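Local coordinates for phenylalanyl-tRNA synthetase beta chain (Bacteroides fragilis, PDB 3IG2), which forms, as the core domain of the beta subunit, part of the tetrameric synthetase that charges tRNA(Phe) with phenylalanine at the expense of ATP, at residues B[7-10]-B[11-14]; B[29-32]-B[33-37]; B[151-155]-B[156-160]. One frame throughout, in Å; residues are numbered along the deposited sequence.

Contact 1 of 3, residues B[7-10]-B[11-14]; sequences NKLQ and NLVA
A chi1 of 176° swings CG of N11 away from its backbone N, leaving CB by O of K8 at 3.5 Å and the amide pointing outward, while CG2 of V13, set beside its backbone N, drops onto O of L9. N11 and V13 lie in the first turns of helix 6-19, an alpha-helix packed against the mixed sheet of the synthetase core. Four successive i to i+4 bonds hold the backbone: N11 N to N7 O, L12 N to K8 O, V13 N to L9 O and A14 N to Q10 O, the V13 N to L9 O bond being 2.9 Å long. CG2 of V13 lies 3.5 Å from O of L9, packing against the turn that its own N-H closes. L9 and L12 meet obliquely through methyls, CD2 to CD2 at 4.2 Å. W209 covers L9, Q10 and V13, while R150 touches L12 and V13; OE1 of Q10 bonds to the hydroxyl of Y113 and NE2 to OG of S6. ND2 of N11 makes a weak hydrogen bond to OE2 of E15. O of K8, already the acceptor for L12 N, also takes a bond from a water (2.8 Å), which accepts from ND2 of N11 at 2.9 Å.

Contact 2 of 3, residues B[29-32]-B[33-37]; sequences SLTR and AAYYD
R32 lays its aliphatic chain across one face of the Y35 ring, a CH-pi contact in which CB of R32 stands 3.9 Å from the Y35 ring centroid and 10° off the ring normal. The setting is a strand-to-3-10 junction: strand 30-31, an outer strand of the small antiparallel sheet, leads through R32 into the 3-10 turn 33-36. CG of R32 is anti to the backbone N (chi1 172°) and the chain stays extended to NE; this extended chain carries CD over the ring, 3.8 Å from CE1 of Y35. Farther out, the guanidinium turns one face to CB of A34, which sits over its centre 3.8 Å from CZ of R32, while CE1 of Y35 lies near the guanidinium plane at its edge; the two flat groups stand at 90°. A backbone bond brings Y35 round to R32: N of Y35 donates to O of R32 at 3.1 Å, approaching from above the carbonyl plane, and N of Y36 closes the next step onto O of A33. O of R32 also meets the edge of the Y36 ring, as does CG2 of T31, 4.1 Å from CE2 of Y36.

Outside this shell, D57 forms a salt bridge with NH1 of R32, E71 takes a hydrogen bond with the hydroxyl of Y35, and the Y36 hydroxyl bonds to N of Q63. The ring of F67 meets that of Y36 edge-to-face and also touches Y35, tying the turn to helix 66-75. One water joins the strand to the turn, 3.1 Å from OG1 of T31 and 2.6 Å from OH of Y36.

Contact 3 of 3, residues B[151-155]-B[156-160]; sequences LGLDL and HSLVV
D154 and S157 are joined by two hydrogen bonds that converge on one carbonyl: O of D154 accepts from OG of S157 at 2.7 Å and from N of S157 at 3.0 Å. The hydroxyl arrives in the carbonyl plane, whereas the amide comes from above it. Chi1 of 81° places OG of S157 between its backbone N and carbonyl carbon, close enough to reach back three residues. One step on, N of L158 donates to O of L155 (3.1 Å), again from above the carbonyl plane, and this pair of i to i+3 bonds rounds the short 3-10 turn linking helix 134-150 to strand 159-163, outermost in this chain's mixed sheet. The helix itself ends just before, in a Schellman motif at G152.

Among the polar side chains, D154 and H156 are exposed. OD1 of D154 takes a weak bond from N of H156 at 3.5 Å, and the carboxylate stands nearly perpendicular to the imidazole, their planes 87° apart. H156 also packs on G38 of the second subunit.

The apolar contacts are made by leucines that pack toward helix 134-150. L158 offers both methyls: CD2 meets CD1 of L153 across a near right angle, and CD1 meets CD1 of L155, each at 4.1 Å. F148 of that helix touches all three leucines, and V174 of the neighbouring strand touches L158.

The chemistry implies a turn fixed from within: the OG bond probably holds the S157 rotamer, O of D154 is satisfied by two donors, and the leucines fasten the turn to the preceding helix.

Overall arrangement
All three contacts are local and follow one another along the chain. Contacts 1 and 3 touch directly although their centres lie 18 Å apart: CD2 of L151 packs on CB of L9 and on CG2 of V13, 3.9 Å in each case, where the loop leaving helix 134-150 meets helix 6-19, with W209 touching residues of both. Contact 2 stands apart at the edge of the small antiparallel sheet and in the turn after it, its centre 29 Å from that of contact 1 and 33 Å from that of contact 3, on the opposite side of the chain's centre from contact 3. Nearest atoms of contacts 1 and 2 are about 13 Å apart; nearest atoms of contacts 2 and 3 are about 21 Å apart. Through H156, contact 3 also reaches a second subunit.

Contact 1 of 3, residues B[7-10]-B[11-14]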
ATOM      1  N   ASN B   7      22.902  -7.265 -14.281  1.00 14.44           N
ATOM      2  CA  ASN B   7      22.796  -7.599 -12.861  1.00 14.71           C
ATOM      3  C   ASN B   7      22.072  -6.508 -12.103  1.00 14.02           C
ATOM      4  O   ASN B   7      21.198  -6.801 -11.301  1.00 13.83           O
ATOM      5  CB  ASN B   7      24.186  -7.860 -12.271  1.00 15.33           C
ATOM      6  CG  ASN B   7      24.863  -9.067 -12.907  1.00 17.23           C
ATOM      7  OD1 ASN B   7      24.428 -10.210 -12.707  1.00 19.66           O
ATOM      8  ND2 ASN B   7      25.929  -8.820 -13.681  1.00 17.52           N
ATOM      9  N   LYS B   8      22.440  -5.256 -12.385  1.00 13.90           N
ATOM     10  CA  LYS B   8      21.773  -4.091 -11.824  1.00 14.31           C
ATOM     11  C   LYS B   8      20.264  -4.114 -12.123  1.00 14.25           C
ATOM     12  O   LYS B   8      19.439  -3.996 -11.208  1.00 14.37           O
ATOM     13  CB  LYS B   8      22.419  -2.817 -12.364  1.00 14.68           C
ATOM     14  CG  LYS B   8      21.990  -1.545 -11.646  1.00 15.76           C
ATOM     15  CD  LYS B   8      23.140  -0.536 -11.569  1.00 16.01           C
ATOM     16  CE  LYS B   8      24.218  -0.981 -10.577  1.00 16.18           C
ATOM     17  NZ  LYS B   8      24.960   0.195 -10.047  1.00 15.00           N
ATOM     18  N   LEU B   9      19.909  -4.307 -13.395  1.00 13.99           N
ATOM     19  CA  LEU B   9      18.501  -4.354 -13.816  1.00 12.68           C
ATOM     20  C   LEU B   9      17.745  -5.530 -13.243  1.00 12.40           C
ATOM     21  O   LEU B   9      16.583  -5.387 -12.896  1.00 12.38           O
ATOM     22  CB  LEU B   9      18.363  -4.326 -15.340  1.00 12.67           C
ATOM     23  CG  LEU B   9      18.856  -3.044 -16.026  1.00 14.32           C
ATOM     24  CD1 LEU B   9      18.820  -3.217 -17.533  1.00 13.79           C
ATOM     25  CD2 LEU B   9      18.041  -1.812 -15.600  1.00 14.71           C
ATOM     26  N   GLN B  10      18.382  -6.697 -13.159  1.00 12.19           N
ATOM     27  CA  GLN B  10      17.743  -7.845 -12.542  1.00 12.83           C
ATOM     28  C   GLN B  10      17.333  -7.519 -11.110  1.00 12.57           C
ATOM     29  O   GLN B  10      16.239  -7.869 -10.689  1.00 12.53           O
ATOM     30  CB  GLN B  10      18.684  -9.050 -12.486  1.00 13.02           C
ATOM     31  CG  GLN B  10      18.877  -9.769 -13.808  1.00 15.13           C
ATOM     32  CD  GLN B  10      19.734 -11.023 -13.667  1.00 15.70           C
ATOM     33  OE1 GLN B  10      19.403 -11.940 -12.890  1.00 14.40           O
ATOM     34  NE2 GLN B  10      20.827 -11.086 -14.445  1.00 12.86           N
ATOM     35  N   ASN B  11      18.233  -6.867 -10.374  1.00 12.37           N
ATOM     36  CA  ASN B  11      17.974  -6.488  -8.993  1.00 12.80           C
ATOM     37  C   ASN B  11      16.810  -5.493  -8.935  1.00 12.61           C
ATOM     38  O   ASN B  11      15.904  -5.642  -8.102  1.00 12.59           O
ATOM     39  CB  ASN B  11      19.229  -5.911  -8.328  1.00 13.00           C
ATOM     40  CG  ASN B  11      18.954  -5.407  -6.911  1.00 14.68           C
ATOM     41  OD1 ASN B  11      18.622  -6.194  -6.010  1.00 14.71           O
ATOM     42  ND2 ASN B  11      19.078  -4.091  -6.712  1.00 15.50           N
ATOM     43  N   LEU B  12      16.819  -4.512  -9.842  1.00 12.14           N
ATOM     44  CA  LEU B  12      15.787  -3.480  -9.879  1.00 12.23           C
ATOM     45  C   LEU B  12      14.414  -4.114 -10.150  1.00 12.84           C
ATOM     46  O   LEU B  12      13.425  -3.790  -9.484  1.00 12.10           O
ATOM     47  CB  LEU B  12      16.132  -2.443 -10.943  1.00 12.28           C
ATOM     48  CG  LEU B  12      16.663  -1.030 -10.606  1.00 14.32           C
ATOM     49  CD1 LEU B  12      17.137  -0.801  -9.147  1.00 13.75           C
ATOM     50  CD2 LEU B  12      17.727  -0.578 -11.626  1.00 13.90           C
ATOM     51  N   VAL B  13      14.366  -5.038 -11.109  1.00 12.23           N
ATOM     52  CA  VAL B  13      13.107  -5.733 -11.444  1.00 12.62           C
ATOM     53  C   VAL B  13      12.609  -6.626 -10.313  1.00 13.01           C
ATOM     54  O   VAL B  13      11.403  -6.664 -10.042  1.00 13.43           O
ATOM     55  CB  VAL B  13      13.212  -6.495 -12.784  1.00 12.31           C
ATOM     56  CG1 VAL B  13      12.017  -7.415 -12.996  1.00 12.33           C
ATOM     57  CG2 VAL B  13      13.289  -5.483 -13.948  1.00 11.84           C
ATOM     58  N   ALA B  14      13.544  -7.293  -9.631  1.00 13.43           N
ATOM     59  CA  ALA B  14      13.234  -8.117  -8.468  1.00 14.00           C
ATOM     60  C   ALA B  14      12.637  -7.279  -7.346  1.00 14.63           C
ATOM     61  O   ALA B  14      11.625  -7.677  -6.747  1.00 14.66           O
ATOM     62  CB  ALA B  14      14.469  -8.856  -7.978  1.00 13.47           C
TER
HETATM   63  O   HOH W   1      20.348  -2.631  -8.879  1.00  8.19           O

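Contact 2 of 3, residues B[29-32]-B[33-37]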
ATOM      1  N   SER B  29      17.039 -26.931 -12.805  1.00 12.08           N
ATOM      2  CA  SER B  29      17.136 -26.948 -14.251  1.00 12.67           C
ATOM      3  C   SER B  29      17.010 -28.355 -14.824  1.00 12.80           C
ATOM      4  O   SER B  29      16.634 -28.503 -15.992  1.00 13.56           O
ATOM      5  CB  SER B  29      18.435 -26.295 -14.674  1.00 12.01           C
ATOM      6  OG  SER B  29      18.370 -24.930 -14.276  1.00 13.95           O
ATOM      7  N   LEU B  30      17.321 -29.376 -14.028  1.00 11.58           N
ATOM      8  CA  LEU B  30      17.136 -30.772 -14.454  1.00 12.16           C
ATOM      9  C   LEU B  30      15.638 -31.074 -14.337  1.00 12.19           C
ATOM     10  O   LEU B  30      15.032 -30.814 -13.292  1.00 12.38           O
ATOM     11  CB  LEU B  30      17.951 -31.721 -13.577  1.00 11.44           C
ATOM     12  CG  LEU B  30      17.869 -33.248 -13.773  1.00 14.68           C
ATOM     13  CD1 LEU B  30      18.199 -33.680 -15.211  1.00 16.12           C
ATOM     14  CD2 LEU B  30      18.766 -34.007 -12.786  1.00 12.42           C
ATOM     15  N   THR B  31      15.053 -31.605 -15.407  1.00 11.75           N
ATOM     16  CA  THR B  31      13.600 -31.765 -15.467  1.00 11.99           C
ATOM     17  C   THR B  31      13.169 -33.042 -16.223  1.00 11.91           C
ATOM     18  O   THR B  31      14.013 -33.897 -16.557  1.00 12.16           O
ATOM     19  CB  THR B  31      12.962 -30.499 -16.081  1.00 11.26           C
ATOM     20  OG1 THR B  31      11.552 -30.495 -15.843  1.00 12.89           O
ATOM     21  CG2 THR B  31      13.222 -30.439 -17.573  1.00 10.58           C
ATOM     22  N   ARG B  32      11.869 -33.129 -16.500  1.00 11.37           N
ATOM     23  CA  ARG B  32      11.191 -34.315 -17.068  1.00 11.66           C
ATOM     24  C   ARG B  32      10.875 -34.127 -18.560  1.00 11.45           C
ATOM     25  O   ARG B  32      10.049 -33.282 -18.939  1.00 11.16           O
ATOM     26  CB  ARG B  32       9.903 -34.558 -16.271  1.00 11.31           C
ATOM     27  CG  ARG B  32       8.951 -35.615 -16.792  1.00 13.66           C
ATOM     28  CD  ARG B  32       7.975 -35.976 -15.675  1.00 16.06           C
ATOM     29  NE  ARG B  32       6.802 -36.751 -16.099  1.00 16.20           N
ATOM     30  CZ  ARG B  32       6.790 -38.068 -16.350  1.00 19.02           C
ATOM     31  NH1 ARG B  32       7.899 -38.803 -16.255  1.00 19.80           N
ATOM     32  NH2 ARG B  32       5.661 -38.660 -16.722  1.00 16.31           N
ATOM     33  N   ALA B  33      11.546 -34.915 -19.405  1.00 10.88           N
ATOM     34  CA  ALA B  33      11.369 -34.861 -20.855  1.00 11.12           C
ATOM     35  C   ALA B  33       9.883 -35.044 -21.281  1.00 11.45           C
ATOM     36  O   ALA B  33       9.428 -34.442 -22.257  1.00 11.75           O
ATOM     37  CB  ALA B  33      12.276 -35.931 -21.544  1.00 10.01           C
ATOM     38  N   ALA B  34       9.135 -35.841 -20.518  1.00 11.24           N
ATOM     39  CA  ALA B  34       7.752 -36.175 -20.867  1.00 11.15           C
ATOM     40  C   ALA B  34       6.827 -34.963 -20.768  1.00 10.93           C
ATOM     41  O   ALA B  34       5.770 -34.951 -21.380  1.00 10.40           O
ATOM     42  CB  ALA B  34       7.237 -37.338 -20.012  1.00 10.70           C
ATOM     43  N   TYR B  35       7.240 -33.930 -20.029  1.00 10.96           N
ATOM     44  CA  TYR B  35       6.496 -32.691 -20.008  1.00 11.71           C
ATOM     45  C   TYR B  35       6.393 -32.104 -21.418  1.00 12.49           C
ATOM     46  O   TYR B  35       5.441 -31.426 -21.740  1.00 12.49           O
ATOM     47  CB  TYR B  35       7.184 -31.661 -19.125  1.00 12.69           C
ATOM     48  CG  TYR B  35       7.109 -31.840 -17.618  1.00 12.61           C
ATOM     49  CD1 TYR B  35       6.120 -32.625 -17.014  1.00 11.62           C
ATOM     50  CD2 TYR B  35       8.023 -31.169 -16.798  1.00 12.77           C
ATOM     51  CE1 TYR B  35       6.042 -32.722 -15.624  1.00 13.46           C
ATOM     52  CE2 TYR B  35       7.957 -31.249 -15.409  1.00 13.34           C
ATOM     53  CZ  TYR B  35       6.962 -32.027 -14.838  1.00 12.92           C
ATOM     54  OH  TYR B  35       6.908 -32.121 -13.489  1.00 14.60           O
ATOM     55  N   TYR B  36       7.383 -32.377 -22.258  1.00 12.68           N
ATOM     56  CA  TYR B  36       7.452 -31.770 -23.579  1.00 12.93           C
ATOM     57  C   TYR B  36       6.757 -32.594 -24.683  1.00 13.37           C
ATOM     58  O   TYR B  36       6.705 -32.175 -25.836  1.00 13.34           O
ATOM     59  CB  TYR B  36       8.926 -31.477 -23.914  1.00 12.74           C
ATOM     60  CG  TYR B  36       9.556 -30.500 -22.938  1.00 12.89           C
ATOM     61  CD1 TYR B  36       9.546 -29.117 -23.196  1.00 12.35           C
ATOM     62  CD2 TYR B  36      10.129 -30.943 -21.734  1.00 12.27           C
ATOM     63  CE1 TYR B  36      10.104 -28.210 -22.293  1.00 11.28           C
ATOM     64  CE2 TYR B  36      10.688 -30.039 -20.834  1.00 11.56           C
ATOM     65  CZ  TYR B  36      10.667 -28.674 -21.120  1.00 12.42           C
ATOM     66  OH  TYR B  36      11.230 -27.786 -20.230  1.00 11.33           O
ATOM     67  N   ASP B  37       6.209 -33.748 -24.319  1.00 13.68           N
ATOM     68  CA  ASP B  37       5.569 -34.647 -25.284  1.00 14.63           C
ATOM     69  C   ASP B  37       4.509 -33.968 -26.125  1.00 14.39           C
ATOM     70  O   ASP B  37       3.566 -33.375 -25.600  1.00 14.02           O
ATOM     71  CB  ASP B  37       4.957 -35.844 -24.562  1.00 15.66           C
ATOM     72  CG  ASP B  37       5.993 -36.885 -24.187  1.00 19.18           C
ATOM     73  OD1 ASP B  37       5.747 -37.671 -23.233  1.00 23.44           O
ATOM     74  OD2 ASP B  37       7.049 -36.929 -24.863  1.00 23.29           O
TER
HETATM   75  O   HOH W   2      10.706 -28.237 -17.743  1.00 16.53           O

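Contact 3 of 3, residues B[151-155]-B[156-160]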
ATOM      1  N   LEU B 151      13.216  -1.246 -17.566  1.00 13.70           N
ATOM      2  CA  LEU B 151      14.387  -1.520 -18.408  1.00 13.43           C
ATOM      3  C   LEU B 151      14.629  -0.383 -19.391  1.00 13.34           C
ATOM      4  O   LEU B 151      15.540  -0.448 -20.189  1.00 13.32           O
ATOM      5  CB  LEU B 151      14.251  -2.864 -19.139  1.00 13.37           C
ATOM      6  CG  LEU B 151      13.925  -4.119 -18.282  1.00 15.56           C
ATOM      7  CD1 LEU B 151      13.659  -5.385 -19.112  1.00 16.38           C
ATOM      8  CD2 LEU B 151      15.028  -4.408 -17.272  1.00 14.86           C
ATOM      9  N   GLY B 152      13.809   0.657 -19.337  1.00 13.26           N
ATOM     10  CA  GLY B 152      13.963   1.782 -20.260  1.00 13.53           C
ATOM     11  C   GLY B 152      13.600   1.426 -21.694  1.00 13.67           C
ATOM     12  O   GLY B 152      14.013   2.127 -22.627  1.00 13.90           O
ATOM     13  N   LEU B 153      12.842   0.344 -21.872  1.00 12.98           N
ATOM     14  CA  LEU B 153      12.397  -0.084 -23.196  1.00 13.09           C
ATOM     15  C   LEU B 153      11.328   0.850 -23.696  1.00 12.79           C
ATOM     16  O   LEU B 153      10.455   1.286 -22.940  1.00 13.04           O
ATOM     17  CB  LEU B 153      11.854  -1.508 -23.187  1.00 13.14           C
ATOM     18  CG  LEU B 153      12.585  -2.657 -23.880  1.00 14.66           C
ATOM     19  CD1 LEU B 153      11.580  -3.793 -24.017  1.00 14.40           C
ATOM     20  CD2 LEU B 153      13.124  -2.273 -25.273  1.00 15.56           C
ATOM     21  N   ASP B 154      11.426   1.178 -24.976  1.00 12.38           N
ATOM     22  CA  ASP B 154      10.520   2.119 -25.603  1.00 12.00           C
ATOM     23  C   ASP B 154       9.302   1.342 -26.115  1.00 11.10           C
ATOM     24  O   ASP B 154       9.388   0.648 -27.116  1.00 10.91           O
ATOM     25  CB  ASP B 154      11.263   2.848 -26.729  1.00 12.09           C
ATOM     26  CG  ASP B 154      10.345   3.681 -27.612  1.00 13.45           C
ATOM     27  OD1 ASP B 154       9.269   4.132 -27.145  1.00 13.43           O
ATOM     28  OD2 ASP B 154      10.727   3.893 -28.785  1.00 15.35           O
ATOM     29  N   LEU B 155       8.183   1.461 -25.410  1.00 10.46           N
ATOM     30  CA  LEU B 155       6.968   0.700 -25.712  1.00 10.17           C
ATOM     31  C   LEU B 155       6.453   0.844 -27.165  1.00 10.64           C
ATOM     32  O   LEU B 155       5.963  -0.119 -27.773  1.00 10.08           O
ATOM     33  CB  LEU B 155       5.872   1.100 -24.723  1.00 10.08           C
ATOM     34  CG  LEU B 155       5.615   0.379 -23.392  1.00  8.95           C
ATOM     35  CD1 LEU B 155       6.708  -0.552 -22.914  1.00  9.25           C
ATOM     36  CD2 LEU B 155       5.233   1.404 -22.331  1.00  8.72           C
ATOM     37  N   HIS B 156       6.576   2.036 -27.727  1.00 11.04           N
ATOM     38  CA  HIS B 156       6.028   2.286 -29.048  1.00 12.06           C
ATOM     39  C   HIS B 156       6.895   1.669 -30.138  1.00 12.32           C
ATOM     40  O   HIS B 156       6.482   1.583 -31.290  1.00 12.58           O
ATOM     41  CB  HIS B 156       5.780   3.787 -29.254  1.00 12.32           C
ATOM     42  CG  HIS B 156       5.165   4.452 -28.061  1.00 14.15           C
ATOM     43  ND1 HIS B 156       5.712   5.568 -27.463  1.00 16.06           N
ATOM     44  CD2 HIS B 156       4.074   4.127 -27.325  1.00 15.22           C
ATOM     45  CE1 HIS B 156       4.978   5.912 -26.419  1.00 15.94           C
ATOM     46  NE2 HIS B 156       3.978   5.053 -26.313  1.00 16.12           N
ATOM     47  N   SER B 157       8.078   1.198 -29.754  1.00 12.69           N
ATOM     48  CA  SER B 157       8.940   0.466 -30.670  1.00 13.29           C
ATOM     49  C   SER B 157       8.545  -1.013 -30.817  1.00 13.83           C
ATOM     50  O   SER B 157       9.089  -1.718 -31.669  1.00 14.02           O
ATOM     51  CB  SER B 157      10.416   0.583 -30.252  1.00 12.95           C
ATOM     52  OG  SER B 157      10.746  -0.336 -29.213  1.00 13.12           O
ATOM     53  N   LEU B 158       7.608  -1.484 -29.996  1.00 14.43           N
ATOM     54  CA  LEU B 158       7.310  -2.938 -29.925  1.00 14.61           C
ATOM     55  C   LEU B 158       6.113  -3.328 -30.818  1.00 14.27           C
ATOM     56  O   LEU B 158       5.205  -2.531 -31.037  1.00 14.05           O
ATOM     57  CB  LEU B 158       7.008  -3.344 -28.474  1.00 14.52           C
ATOM     58  CG  LEU B 158       7.974  -2.945 -27.357  1.00 15.19           C
ATOM     59  CD1 LEU B 158       7.283  -3.140 -26.009  1.00 16.66           C
ATOM     60  CD2 LEU B 158       9.311  -3.705 -27.413  1.00 12.99           C
ATOM     61  N   VAL B 159       6.128  -4.561 -31.302  1.00 14.56           N
ATOM     62  CA  VAL B 159       5.057  -5.121 -32.133  1.00 13.73           C
ATOM     63  C   VAL B 159       4.413  -6.271 -31.344  1.00 14.05           C
ATOM     64  O   VAL B 159       5.101  -7.214 -30.947  1.00 14.29           O
ATOM     65  CB  VAL B 159       5.617  -5.719 -33.430  1.00 13.97           C
ATOM     66  CG1 VAL B 159       4.514  -6.471 -34.205  1.00 12.76           C
ATOM     67  CG2 VAL B 159       6.308  -4.670 -34.294  1.00 13.57           C
ATOM     68  N   VAL B 160       3.098  -6.218 -31.164  1.00 13.10           N
ATOM     69  CA  VAL B 160       2.384  -7.126 -30.301  1.00 12.93           C
ATOM     70  C   VAL B 160       1.486  -8.024 -31.128  1.00 13.39           C
ATOM     71  O   VAL B 160       0.656  -7.542 -31.874  1.00 13.86           O
ATOM     72  CB  VAL B 160       1.561  -6.362 -29.260  1.00 13.04           C
ATOM     73  CG1 VAL B 160       0.785  -7.335 -28.352  1.00 13.10           C
ATOM     74  CG2 VAL B 160       2.463  -5.459 -28.432  1.00 14.10           C
TER